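Local coordinates for YopX protein domain-containing protein (Enterococcus faecalis, PDB 2OX7), which is of unknown function but belongs to the YopX family and has a fold rich in beta strands, seen in an assembly of four chains, at residues 8-13 with 136-141; 23-26 with 30-33; 53-58 with 63-68; 100-105 with 114-119; 111-114 with 119-122. All coordinates share one frame; numbering follows the deposited sequence.

No active site or ligand is known here, so the five contacts are best read as parts of the fold. Interactions 2 and 3 lie near each other, with centres 8 Å apart, and Thr57 N sits 2.8 Å from Ile32 O between them. Interaction 3 also meets interaction 1, because strands 7-11 and 65-71 are neighbours in one sheet. Interactions 4 and 5 lie at the other end of the chain, about 28 Å from interaction 3 between centres. They share Glu114 and Val119, and their centres are 7 Å apart. Interaction 1 spans the chain and encloses the other four in sequence. Its Ile137 packs on Glu103 of interaction 4.

Interaction 1 of 5, residues 8-13 with 136-141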
# COMPACT_ATOMS: atom_id res chain seq x y z
N ARG A 8 -0.63 24.96 -1.04
CA ARG A 8 0.33 25.97 -1.55
C ARG A 8 0.18 26.02 -3.07
O ARG A 8 -0.36 25.09 -3.69
CB ARG A 8 1.78 25.66 -1.16
CG ARG A 8 2.32 24.41 -1.83
CD ARG A 8 3.70 24.05 -1.33
NE ARG A 8 4.23 22.91 -2.11
CZ ARG A 8 5.40 22.32 -1.85
NH1 ARG A 8 6.11 22.73 -0.81
NH2 ARG A 8 5.81 21.30 -2.60
N ALA A 9 0.63 27.12 -3.68
CA ALA A 9 0.49 27.31 -5.12
C ALA A 9 1.74 27.89 -5.72
O ALA A 9 2.36 28.79 -5.15
CB ALA A 9 -0.68 28.21 -5.44
N TRP A 10 2.14 27.33 -6.85
CA TRP A 10 3.29 27.83 -7.58
C TRP A 10 2.69 28.70 -8.66
O TRP A 10 1.85 28.24 -9.43
CB TRP A 10 4.05 26.69 -8.22
CG TRP A 10 5.19 27.11 -9.12
CD1 TRP A 10 5.28 26.89 -10.47
CD2 TRP A 10 6.40 27.76 -8.73
NE1 TRP A 10 6.48 27.38 -10.94
CE2 TRP A 10 7.18 27.92 -9.90
CE3 TRP A 10 6.91 28.21 -7.51
CZ2 TRP A 10 8.45 28.52 -9.88
CZ3 TRP A 10 8.14 28.83 -7.48
CH2 TRP A 10 8.91 28.98 -8.68
N ASP A 11 3.09 29.97 -8.65
CA ASP A 11 2.66 30.94 -9.67
C ASP A 11 3.68 30.84 -10.79
O ASP A 11 4.82 31.21 -10.60
CB ASP A 11 2.69 32.33 -9.06
CG ASP A 11 2.24 33.43 -10.03
OD1 ASP A 11 2.25 33.23 -11.27
OD2 ASP A 11 1.86 34.50 -9.49
N THR A 12 3.26 30.31 -11.93
CA THR A 12 4.19 30.00 -13.02
C THR A 12 4.34 31.17 -13.98
O THR A 12 4.82 30.99 -15.10
CB THR A 12 3.69 28.83 -13.87
OG1 THR A 12 2.68 29.30 -14.77
CG2 THR A 12 3.12 27.73 -13.01
N TYR A 13 3.89 32.34 -13.56
CA TYR A 13 4.10 33.54 -14.35
C TYR A 13 5.13 34.36 -13.60
O TYR A 13 6.14 34.77 -14.17
CB TYR A 13 2.79 34.30 -14.54
CG TYR A 13 2.96 35.69 -15.13
CD1 TYR A 13 3.18 35.87 -16.50
CD2 TYR A 13 2.90 36.82 -14.32
CE1 TYR A 13 3.33 37.15 -17.05
CE2 TYR A 13 3.05 38.09 -14.85
CZ TYR A 13 3.26 38.25 -16.21
OH TYR A 13 3.40 39.54 -16.70
N ASN A 136 11.57 21.41 -4.04
CA ASN A 136 10.42 20.91 -4.73
C ASN A 136 10.64 21.06 -6.22
O ASN A 136 11.58 21.75 -6.66
CB ASN A 136 9.14 21.59 -4.25
CG ASN A 136 9.10 23.10 -4.56
OD1 ASN A 136 8.87 23.48 -5.69
ND2 ASN A 136 9.30 23.93 -3.54
N ILE A 137 9.79 20.40 -6.98
CA ILE A 137 9.95 20.26 -8.42
C ILE A 137 9.77 21.59 -9.16
O ILE A 137 10.23 21.73 -10.29
CB ILE A 137 8.98 19.16 -8.99
CG1 ILE A 137 7.54 19.54 -8.73
CG2 ILE A 137 9.34 17.81 -8.39
CD1 ILE A 137 6.48 18.68 -9.47
N HIS A 138 9.13 22.57 -8.52
CA HIS A 138 8.84 23.84 -9.21
C HIS A 138 9.94 24.86 -8.98
O HIS A 138 10.44 25.49 -9.95
CB HIS A 138 7.48 24.37 -8.76
CG HIS A 138 6.36 23.49 -9.15
ND1 HIS A 138 6.11 23.15 -10.47
CD2 HIS A 138 5.43 22.83 -8.42
CE1 HIS A 138 5.07 22.34 -10.53
NE2 HIS A 138 4.64 22.13 -9.30
N GLU A 139 10.31 25.04 -7.71
CA GLU A 139 11.34 25.99 -7.33
C GLU A 139 12.71 25.47 -7.66
O GLU A 139 13.65 26.25 -7.80
CB GLU A 139 11.29 26.32 -5.84
CG GLU A 139 10.11 27.15 -5.45
CD GLU A 139 10.15 27.59 -4.02
OE1 GLU A 139 10.47 28.77 -3.78
OE2 GLU A 139 9.84 26.77 -3.14
N ASN A 140 12.83 24.14 -7.78
CA ASN A 140 14.10 23.46 -7.95
C ASN A 140 14.02 22.41 -9.06
O ASN A 140 14.30 21.23 -8.82
CB ASN A 140 14.52 22.82 -6.62
CG ASN A 140 14.47 23.81 -5.49
OD1 ASN A 140 15.23 24.79 -5.48
ND2 ASN A 140 13.54 23.62 -4.55
N PRO A 141 13.65 22.85 -10.28
CA PRO A 141 13.24 22.00 -11.40
C PRO A 141 14.35 21.13 -12.01
O PRO A 141 14.05 20.20 -12.75
CB PRO A 141 12.72 23.00 -12.44
CG PRO A 141 13.48 24.26 -12.15
CD PRO A 141 13.65 24.28 -10.65
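Asn136, whose CB lies against the Arg8 guanidinium, has its OD1 gripped by two backbone N-H groups. Glu139 N donates at 2.9 Å to Asn136 OD1 in a nearly straight bond (176°), from above the carbonyl plane. His138 N donates to the same Asn136 OD1 at 3.0 Å, giving an Asx turn. The amide is fixed at its other end too. Asn136 ND2 donates to the anti lone pair of Glu139 OE2 at 2.9 Å.

This folded loop presents His138 and Glu139 to Trp10. His138 CB sits over one face of the indole, 3.5 Å from the centroid of the Trp10 five-membered ring. The imidazole continues from there as an offset stack, with planes 13° apart. Glu139 CG packs against the six-membered ring, 3.3 Å from Trp10 CZ3. The indole reaches the loop because Trp10 CG stands anti to the backbone N (chi1 174°).

Arg8 NH2 has its polar partners outside the two segments, in Glu83 O and a salt bridge to Asp85. Strand 7-11 lies between strands 16-19 and 65-71. The loop after strand 131-136 covers it beside Met17 and Met68, joining this sheet to the one that holds strand 85-89.

Interaction 2 of 5, residues 23-26 with 30-33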
# COMPACT_ATOMS: atom_id res chain seq x y z
N PRO A 23 -7.79 27.38 -2.78
CA PRO A 23 -8.12 27.25 -4.19
C PRO A 23 -9.64 27.17 -4.40
O PRO A 23 -10.34 26.55 -3.59
CB PRO A 23 -7.45 25.92 -4.58
CG PRO A 23 -7.49 25.11 -3.33
CD PRO A 23 -7.40 26.08 -2.18
N LEU A 24 -10.15 27.84 -5.44
CA LEU A 24 -11.59 27.85 -5.68
C LEU A 24 -11.90 27.16 -7.01
O LEU A 24 -11.34 27.53 -8.04
CB LEU A 24 -12.16 29.29 -5.65
CG LEU A 24 -12.46 29.97 -4.31
CD1 LEU A 24 -11.27 30.01 -3.37
CD2 LEU A 24 -12.95 31.42 -4.53
N PHE A 25 -12.76 26.15 -6.97
CA PHE A 25 -13.07 25.36 -8.16
C PHE A 25 -14.52 25.54 -8.57
O PHE A 25 -15.41 25.75 -7.73
CB PHE A 25 -12.82 23.86 -7.91
CG PHE A 25 -11.37 23.53 -7.79
CD1 PHE A 25 -10.68 22.99 -8.85
CD2 PHE A 25 -10.68 23.81 -6.61
CE1 PHE A 25 -9.32 22.70 -8.75
CE2 PHE A 25 -9.33 23.54 -6.51
CZ PHE A 25 -8.65 22.99 -7.58
N ASP A 26 -14.78 25.42 -9.85
CA ASP A 26 -16.17 25.33 -10.26
C ASP A 26 -16.58 23.86 -10.04
O ASP A 26 -15.83 23.10 -9.43
CB ASP A 26 -16.36 25.82 -11.70
CG ASP A 26 -16.00 24.78 -12.71
OD1 ASP A 26 -16.91 24.01 -13.08
OD2 ASP A 26 -14.81 24.74 -13.13
N SER A 30 -12.35 22.57 -12.45
CA SER A 30 -11.35 23.51 -12.93
C SER A 30 -11.18 24.59 -11.88
O SER A 30 -12.16 25.15 -11.41
CB SER A 30 -11.78 24.14 -14.25
OG SER A 30 -12.09 23.14 -15.21
N MSE A 31 -9.93 24.85 -11.50
CA MSE A 31 -9.65 25.96 -10.61
C MSE A 31 -9.83 27.27 -11.36
O MSE A 31 -9.19 27.50 -12.40
CB MSE A 31 -8.25 25.90 -10.04
CG MSE A 31 -8.00 26.94 -8.98
SE MSE A 31 -6.21 26.87 -8.26
CE MSE A 31 -5.17 26.70 -9.91
N ILE A 32 -10.73 28.11 -10.84
CA ILE A 32 -11.09 29.35 -11.52
C ILE A 32 -10.70 30.58 -10.70
O ILE A 32 -10.69 31.71 -11.23
CB ILE A 32 -12.58 29.37 -11.96
CG1 ILE A 32 -13.52 29.23 -10.76
CG2 ILE A 32 -12.82 28.29 -13.04
CD1 ILE A 32 -15.02 29.54 -11.08
N ALA A 33 -10.35 30.38 -9.43
CA ALA A 33 -9.88 31.47 -8.58
C ALA A 33 -8.93 30.98 -7.51
O ALA A 33 -8.86 29.78 -7.22
CB ALA A 33 -11.07 32.22 -7.94
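The Phe25 ring carries Met31 over one face, while Ser30 N lies in plane at its edge. Met31 CB stands 3.6 Å from Phe25 CE1, offset toward the rim of the ring. Its selenium (the residue is selenomethionine) is farther off, 5.3 Å from the Phe25 centroid and oblique to it, a Met-aromatic contact. Met31 CG is anti to the backbone N (chi1 -173°), which carries the chain past the ring. Met31 SE then reaches Pro23 CB at 4.0 Å. Pro5 of the second subunit also packs on Phe25.

The segments belong to a beta hairpin of strands 21-25 and 31-41, and a classic beta bulge interrupts the pairing. Ile32 and Ala33 both face Leu24. Leu24 O therefore takes two N-H groups: Ile32 N at 2.9 Å, nearly in line with the carbonyl bond, and Ala33 N in a weak bond. Leu24 N donates a hydrogen bond to Ala33 O at 2.9 Å. On the sheet face away from Phe25, Leu24 CB and Ala33 CB touch at 3.9 Å.

Toward the turn, Asp26 N donates to Ser30 O at 3.1 Å. Ser30 N returns a weak bond to Asp26 OD2, while Asp26 OD1 accepts from Ser28 N. Ile32 CD1 lies against Asp26 CB. Phe38 and Ile40 of the second subunit pack on the hairpin, Phe38 on Leu24 and Ile32, Ile40 on Ala33.

Interaction 3 of 5, residues 53-58 with 63-68; sequences SYDTTF and FPYVIM
Asp55 and Tyr65 make the tight end of this contact: Tyr65 OH donates to Asp55 OD2 at 2.6 Å. Asp55 OD2 uses its anti lone pair and meets the phenol at its edge, near the ring plane. The carboxylate is turned 82° to the ring. Asp55 CG stands anti to the backbone N (chi1 -154°), which sends the carboxylate across to the tyrosine. Trp60 NE1 also donates to Asp55 OD2, so one oxygen is held from two residues. This pairing would be expected to favour the charged carboxylate.

Phe63 fills the middle. Phe63 CE1 comes to 3.3 Å from Thr56 O, and Phe63 CZ lies 3.7 Å from Asp55 O. Tyr65 CD2 sits over the centre of the Phe63 ring, 3.4 Å above its plane, so the two aromatics of the 63-68 segment pack on each other.

The contact joins two antiparallel sheets: within this chain, strand 46-56 is an outermost strand of one, strand 65-71 of the other. Where strand 46-56 ends, Phe58 N donates to Thr56 OG1 at 3.2 Å, an ST turn. The same hydroxyl is bonded to Ser47 OG of the second subunit.

Side-chain packing is looser at Thr57, though its backbone is bonded to Ile32 of strand 31-41. Thr57 OG1 approaches Phe63 CB at 3.8 Å, and Thr57 CA meets Phe63 CD1 at 3.7 Å. Past it, Phe58 points away into an exposed position.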
# COMPACT_ATOMS: atom_id res chain seq x y z
N SER A 53 -5.78 39.40 -0.79
CA SER A 53 -5.15 39.03 -2.04
C SER A 53 -5.88 37.88 -2.74
O SER A 53 -6.34 36.94 -2.09
CB SER A 53 -3.68 38.67 -1.82
OG SER A 53 -2.85 39.53 -2.56
N TYR A 54 -5.97 37.97 -4.06
CA TYR A 54 -6.65 36.96 -4.85
C TYR A 54 -6.26 37.06 -6.31
O TYR A 54 -5.58 38.01 -6.73
CB TYR A 54 -8.17 37.09 -4.69
CG TYR A 54 -8.78 38.25 -5.48
CD1 TYR A 54 -9.40 38.04 -6.70
CD2 TYR A 54 -8.71 39.56 -4.99
CE1 TYR A 54 -9.96 39.10 -7.44
CE2 TYR A 54 -9.26 40.64 -5.73
CZ TYR A 54 -9.88 40.39 -6.95
OH TYR A 54 -10.43 41.42 -7.69
N ASP A 55 -6.71 36.09 -7.09
CA ASP A 55 -6.63 36.15 -8.54
C ASP A 55 -7.71 35.26 -9.14
O ASP A 55 -8.17 34.32 -8.50
CB ASP A 55 -5.26 35.72 -9.04
CG ASP A 55 -4.90 36.35 -10.38
OD1 ASP A 55 -5.79 36.99 -10.99
OD2 ASP A 55 -3.74 36.21 -10.83
N THR A 56 -8.13 35.56 -10.37
CA THR A 56 -9.15 34.71 -11.01
C THR A 56 -8.77 34.37 -12.44
O THR A 56 -7.85 34.97 -13.01
CB THR A 56 -10.61 35.29 -10.94
OG1 THR A 56 -10.91 36.03 -12.14
CG2 THR A 56 -10.83 36.17 -9.70
N THR A 57 -9.46 33.40 -13.02
CA THR A 57 -9.12 32.90 -14.34
C THR A 57 -9.56 33.84 -15.46
O THR A 57 -9.17 33.67 -16.62
CB THR A 57 -9.71 31.49 -14.57
OG1 THR A 57 -9.09 30.89 -15.71
CG2 THR A 57 -11.22 31.55 -14.75
N PHE A 58 -10.40 34.82 -15.10
CA PHE A 58 -10.86 35.88 -16.00
C PHE A 58 -9.65 36.54 -16.67
O PHE A 58 -9.62 36.70 -17.89
CB PHE A 58 -11.65 36.93 -15.22
CG PHE A 58 -12.85 37.49 -15.96
CD1 PHE A 58 -14.14 37.15 -15.56
CD2 PHE A 58 -12.68 38.36 -17.03
CE1 PHE A 58 -15.25 37.66 -16.23
CE2 PHE A 58 -13.78 38.87 -17.71
CZ PHE A 58 -15.07 38.52 -17.31
N PHE A 63 -4.80 29.95 -16.42
CA PHE A 63 -4.60 30.34 -15.03
C PHE A 63 -3.26 29.79 -14.56
O PHE A 63 -3.07 28.58 -14.56
CB PHE A 63 -5.76 29.81 -14.19
CG PHE A 63 -5.94 30.51 -12.88
CD1 PHE A 63 -5.94 31.90 -12.80
CD2 PHE A 63 -6.12 29.78 -11.71
CE1 PHE A 63 -6.12 32.55 -11.57
CE2 PHE A 63 -6.30 30.41 -10.48
CZ PHE A 63 -6.31 31.80 -10.42
N PRO A 64 -2.30 30.67 -14.22
CA PRO A 64 -0.90 30.25 -14.06
C PRO A 64 -0.55 29.76 -12.65
O PRO A 64 0.54 30.04 -12.16
CB PRO A 64 -0.15 31.54 -14.36
CG PRO A 64 -1.02 32.59 -13.76
CD PRO A 64 -2.44 32.12 -13.97
N TYR A 65 -1.46 29.06 -12.00
CA TYR A 65 -1.23 28.60 -10.63
C TYR A 65 -1.35 27.09 -10.58
O TYR A 65 -2.28 26.52 -11.17
CB TYR A 65 -2.22 29.24 -9.67
CG TYR A 65 -2.13 30.75 -9.62
CD1 TYR A 65 -1.28 31.39 -8.73
CD2 TYR A 65 -2.90 31.54 -10.48
CE1 TYR A 65 -1.20 32.78 -8.69
CE2 TYR A 65 -2.83 32.92 -10.45
CZ TYR A 65 -1.97 33.53 -9.56
OH TYR A 65 -1.92 34.92 -9.53
N VAL A 66 -0.40 26.45 -9.90
CA VAL A 66 -0.37 24.99 -9.78
C VAL A 66 -0.56 24.69 -8.29
O VAL A 66 0.27 25.10 -7.49
CB VAL A 66 0.98 24.42 -10.27
CG1 VAL A 66 1.09 22.93 -9.98
CG2 VAL A 66 1.18 24.71 -11.77
N ILE A 67 -1.65 24.00 -7.94
CA ILE A 67 -1.96 23.74 -6.52
C ILE A 67 -1.32 22.42 -6.05
O ILE A 67 -1.25 21.44 -6.84
CB ILE A 67 -3.48 23.69 -6.26
CG1 ILE A 67 -4.13 25.01 -6.66
CG2 ILE A 67 -3.80 23.43 -4.78
CD1 ILE A 67 -3.86 26.17 -5.69
N MSE A 68 -0.87 22.41 -4.79
CA MSE A 68 -0.29 21.22 -4.15
C MSE A 68 -0.85 21.16 -2.75
O MSE A 68 -0.94 22.20 -2.08
CB MSE A 68 1.24 21.31 -4.10
CG MSE A 68 1.91 21.18 -5.47
SE MSE A 68 3.69 22.04 -5.43
CE MSE A 68 3.14 23.85 -6.02

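Interaction 4 of 5, residues 100-105 with 114-119; sequences SMHEIA and EFLDLV
His102 lies across from Glu114, Phe115 and Leu116, and its side chain meets all three. His102 CB begins the contact, 3.4 Å from Glu114 O. Beyond CG, His102 ND1 donates to Glu114 O at 3.2 Å, with an angle of 146° at the hydrogen. The acceptor is close to the ring plane, 9° out of it. His102 CE1 then approaches Phe115 O at 3.3 Å. Leu116 covers one face of the imidazole: Leu116 CB is 4.0 Å from the His102 ring centroid. The two methyls of Leu116 reach on past CB, CD1 toward His102 NE2 and CD2 toward His102 CD2. Leu116 CG is anti to the backbone N (chi1 -177°), which carries these methyls over the imidazole.

The backbone bond from Glu114 N to Glu103 O, 2.8 Å, carries on the pairing of the antiparallel hairpin formed by strands 101-107 and 110-113. After it the chain leaves the sheet, with an inverse gamma turn centred on Asp117.

Glu103 and Glu114 run side by side, pointing the same way. The two carboxylates would be expected to repel each other. A water donates to both, to Glu103 OE2 at 2.7 Å and to Glu114 OE1 at 2.6 Å, which would be expected to ease the repulsion. Ile137 and Leu144 pack on Glu103. Farther along the loop, Val119 N donates to Asp108 of the third subunit.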
# COMPACT_ATOMS: atom_id res chain seq x y z
N SER A 100 20.15 9.89 -2.67
CA SER A 100 19.08 9.67 -3.66
C SER A 100 17.85 10.47 -3.28
O SER A 100 17.53 10.61 -2.10
CB SER A 100 18.70 8.20 -3.76
OG SER A 100 18.31 7.76 -2.47
N MSE A 101 17.15 10.97 -4.28
CA MSE A 101 16.07 11.94 -4.05
C MSE A 101 14.78 11.35 -4.57
O MSE A 101 14.79 10.61 -5.56
CB MSE A 101 16.38 13.24 -4.78
CG MSE A 101 17.52 13.95 -4.15
SE MSE A 101 18.08 15.47 -5.16
CE MSE A 101 19.60 15.83 -4.06
N HIS A 102 13.67 11.69 -3.92
CA HIS A 102 12.40 11.17 -4.38
C HIS A 102 11.34 12.23 -4.24
O HIS A 102 11.22 12.87 -3.22
CB HIS A 102 12.00 9.96 -3.53
CG HIS A 102 13.12 8.98 -3.36
ND1 HIS A 102 13.36 7.97 -4.26
CD2 HIS A 102 14.11 8.90 -2.44
CE1 HIS A 102 14.43 7.29 -3.89
NE2 HIS A 102 14.90 7.83 -2.78
N GLU A 103 10.59 12.42 -5.31
CA GLU A 103 9.50 13.37 -5.41
C GLU A 103 8.21 12.82 -4.78
O GLU A 103 7.88 11.62 -4.93
CB GLU A 103 9.23 13.57 -6.90
CG GLU A 103 8.15 14.52 -7.25
CD GLU A 103 7.94 14.62 -8.78
OE1 GLU A 103 6.88 15.11 -9.16
OE2 GLU A 103 8.82 14.17 -9.57
N ILE A 104 7.46 13.67 -4.10
CA ILE A 104 6.16 13.28 -3.56
C ILE A 104 5.08 13.51 -4.59
O ILE A 104 4.96 14.62 -5.19
CB ILE A 104 5.86 14.04 -2.26
CG1 ILE A 104 7.00 13.83 -1.25
CG2 ILE A 104 4.50 13.64 -1.67
CD1 ILE A 104 7.30 12.34 -0.91
N ALA A 105 4.27 12.48 -4.80
CA ALA A 105 3.11 12.64 -5.70
C ALA A 105 1.85 12.02 -5.08
O ALA A 105 1.93 11.36 -4.03
CB ALA A 105 3.45 12.01 -7.04
N GLU A 114 8.18 8.87 -5.16
CA GLU A 114 8.42 8.24 -6.46
C GLU A 114 9.73 7.51 -6.50
O GLU A 114 10.76 8.00 -6.05
CB GLU A 114 8.29 9.29 -7.58
CG GLU A 114 6.84 9.65 -7.87
CD GLU A 114 6.63 10.30 -9.25
OE1 GLU A 114 7.52 11.04 -9.70
OE2 GLU A 114 5.57 10.08 -9.90
N PHE A 115 9.68 6.27 -6.99
CA PHE A 115 10.89 5.45 -7.18
C PHE A 115 11.51 5.04 -5.85
O PHE A 115 12.75 5.03 -5.67
CB PHE A 115 11.91 6.17 -8.11
CG PHE A 115 11.26 6.92 -9.26
CD1 PHE A 115 10.05 6.47 -9.83
CD2 PHE A 115 11.86 8.08 -9.77
CE1 PHE A 115 9.44 7.17 -10.88
CE2 PHE A 115 11.26 8.78 -10.83
CZ PHE A 115 10.04 8.32 -11.38
N LEU A 116 10.65 4.75 -4.89
CA LEU A 116 11.13 4.23 -3.62
C LEU A 116 10.15 3.18 -3.14
O LEU A 116 8.96 3.47 -2.95
CB LEU A 116 11.33 5.36 -2.59
CG LEU A 116 11.92 5.01 -1.22
CD1 LEU A 116 13.31 4.44 -1.24
CD2 LEU A 116 11.91 6.25 -0.35
N ASP A 117 10.67 1.98 -2.94
CA ASP A 117 9.89 0.80 -2.60
C ASP A 117 9.72 0.72 -1.10
O ASP A 117 10.19 -0.24 -0.46
CB ASP A 117 10.65 -0.47 -3.02
CG ASP A 117 10.61 -0.72 -4.54
OD1 ASP A 117 9.92 0.01 -5.30
OD2 ASP A 117 11.28 -1.70 -4.94
N LEU A 118 9.10 1.75 -0.54
CA LEU A 118 8.81 1.80 0.91
C LEU A 118 7.41 2.35 1.01
O LEU A 118 6.99 3.15 0.18
CB LEU A 118 9.80 2.71 1.65
CG LEU A 118 11.20 2.22 2.09
CD1 LEU A 118 11.91 3.33 2.85
CD2 LEU A 118 11.12 0.93 2.94
N VAL A 119 6.68 1.92 2.01
CA VAL A 119 5.38 2.48 2.28
C VAL A 119 5.64 3.94 2.70
O VAL A 119 6.43 4.23 3.59
CB VAL A 119 4.70 1.70 3.44
CG1 VAL A 119 3.41 2.36 3.89
CG2 VAL A 119 4.43 0.19 3.01
O HOH W 1 10.04 11.74 -9.96

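Interaction 5 of 5, residues 111-114 with 119-122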
# COMPACT_ATOMS: atom_id res chain seq x y z
N PHE A 111 -0.80 9.29 -1.31
CA PHE A 111 0.42 9.98 -1.55
C PHE A 111 1.56 8.95 -1.51
O PHE A 111 1.51 7.93 -0.79
CB PHE A 111 0.67 11.05 -0.46
CG PHE A 111 -0.33 12.18 -0.46
CD1 PHE A 111 -0.23 13.22 -1.40
CD2 PHE A 111 -1.39 12.20 0.41
CE1 PHE A 111 -1.15 14.24 -1.41
CE2 PHE A 111 -2.32 13.22 0.42
CZ PHE A 111 -2.22 14.24 -0.49
N PHE A 112 2.61 9.24 -2.26
CA PHE A 112 3.75 8.34 -2.27
C PHE A 112 5.00 9.06 -2.74
O PHE A 112 4.90 10.11 -3.37
CB PHE A 112 3.46 7.14 -3.16
CG PHE A 112 3.26 7.49 -4.57
CD1 PHE A 112 4.30 7.32 -5.46
CD2 PHE A 112 2.01 7.95 -5.01
CE1 PHE A 112 4.13 7.65 -6.81
CE2 PHE A 112 1.84 8.30 -6.35
CZ PHE A 112 2.91 8.15 -7.23
N TRP A 113 6.15 8.49 -2.40
CA TRP A 113 7.44 8.98 -2.90
C TRP A 113 7.83 8.16 -4.10
O TRP A 113 7.82 6.92 -4.10
CB TRP A 113 8.53 8.93 -1.83
CG TRP A 113 8.47 7.82 -0.85
CD1 TRP A 113 8.02 6.55 -1.06
CD2 TRP A 113 8.96 7.87 0.50
NE1 TRP A 113 8.15 5.81 0.11
CE2 TRP A 113 8.70 6.61 1.09
CE3 TRP A 113 9.51 8.91 1.29
CZ2 TRP A 113 9.06 6.29 2.44
CZ3 TRP A 113 9.86 8.61 2.65
CH2 TRP A 113 9.62 7.31 3.21
N GLU A 114 8.18 8.87 -5.16
CA GLU A 114 8.42 8.24 -6.46
C GLU A 114 9.73 7.51 -6.50
O GLU A 114 10.76 8.00 -6.05
CB GLU A 114 8.29 9.29 -7.58
CG GLU A 114 6.84 9.65 -7.87
CD GLU A 114 6.63 10.30 -9.25
OE1 GLU A 114 7.52 11.04 -9.70
OE2 GLU A 114 5.57 10.08 -9.90
N VAL A 119 6.68 1.92 2.01
CA VAL A 119 5.38 2.48 2.28
C VAL A 119 5.64 3.94 2.70
O VAL A 119 6.43 4.23 3.59
CB VAL A 119 4.70 1.70 3.44
CG1 VAL A 119 3.41 2.36 3.89
CG2 VAL A 119 4.43 0.19 3.01
N PHE A 120 4.99 4.86 2.02
CA PHE A 120 5.10 6.27 2.44
C PHE A 120 4.15 6.47 3.60
O PHE A 120 2.91 6.56 3.44
CB PHE A 120 4.72 7.17 1.25
CG PHE A 120 4.81 8.65 1.54
CD1 PHE A 120 6.04 9.23 1.82
CD2 PHE A 120 3.66 9.44 1.51
CE1 PHE A 120 6.16 10.59 2.08
CE2 PHE A 120 3.77 10.83 1.76
CZ PHE A 120 5.02 11.39 2.04
N CYS A 121 4.73 6.56 4.81
CA CYS A 121 3.96 6.76 6.02
C CYS A 121 4.87 7.47 7.04
O CYS A 121 6.10 7.54 6.85
CB CYS A 121 3.45 5.40 6.58
SG CYS A 121 4.77 4.28 7.01
N GLN A 122 4.28 7.99 8.10
CA GLN A 122 5.05 8.83 9.03
C GLN A 122 6.23 8.06 9.64
O GLN A 122 7.32 8.61 9.80
CB GLN A 122 4.16 9.37 10.12
CG GLN A 122 4.92 10.36 11.05
CD GLN A 122 5.32 11.63 10.27
OE1 GLN A 122 4.50 12.55 10.13
NE2 GLN A 122 6.53 11.66 9.76
O HOH W 2 1.01 6.35 1.45
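Phe111 meets Phe120 mainly through its backbone and CB. Phe111 O lies 3.5 Å from Phe120 CD2, and Phe111 CB is 3.8 Å from Phe120 CE2. The Phe111 ring itself leads away, to an edge-to-face contact with Tyr106 of the same chain. A water lies between the two carbonyls, 2.8 Å from Phe111 O and 2.8 Å from Phe120 O.

At Phe112 the side chain turns away from the 119-122 segment. Phe112 CA still packs on Phe120 CB at 3.8 Å.

Trp113 has the most extensive contact of this strand with Phe120. Phe120 turns an edge to its face: Phe120 CD1 is 3.5 Å from Trp113 CD2, and the planes are 68° apart. Phe120 CB lies over the five-membered ring, 4.0 Å from the centroid of that Trp113 ring. Phe120 CG is anti to its own backbone N (chi1 -179°), which places the ring between Trp113 and Phe111. Trp113 CZ2 also touches Val119 O at 3.5 Å. The indole NE1 is bonded to Leu118 O, whereas the buried Trp113 N has no partner in the model.

Ile104 of strand 101-107 and Ile125 of helix 122-126 pack on both Trp113 and Phe120. Strand 110-113 is outermost in its antiparallel sheet within this chain, but Phe111 is backbone-bonded to the second subunit. Cys121 takes the N-cap position of helix 122-126. The T-shaped aromatic pair thus joins strand 110-113 to the start of that short helix.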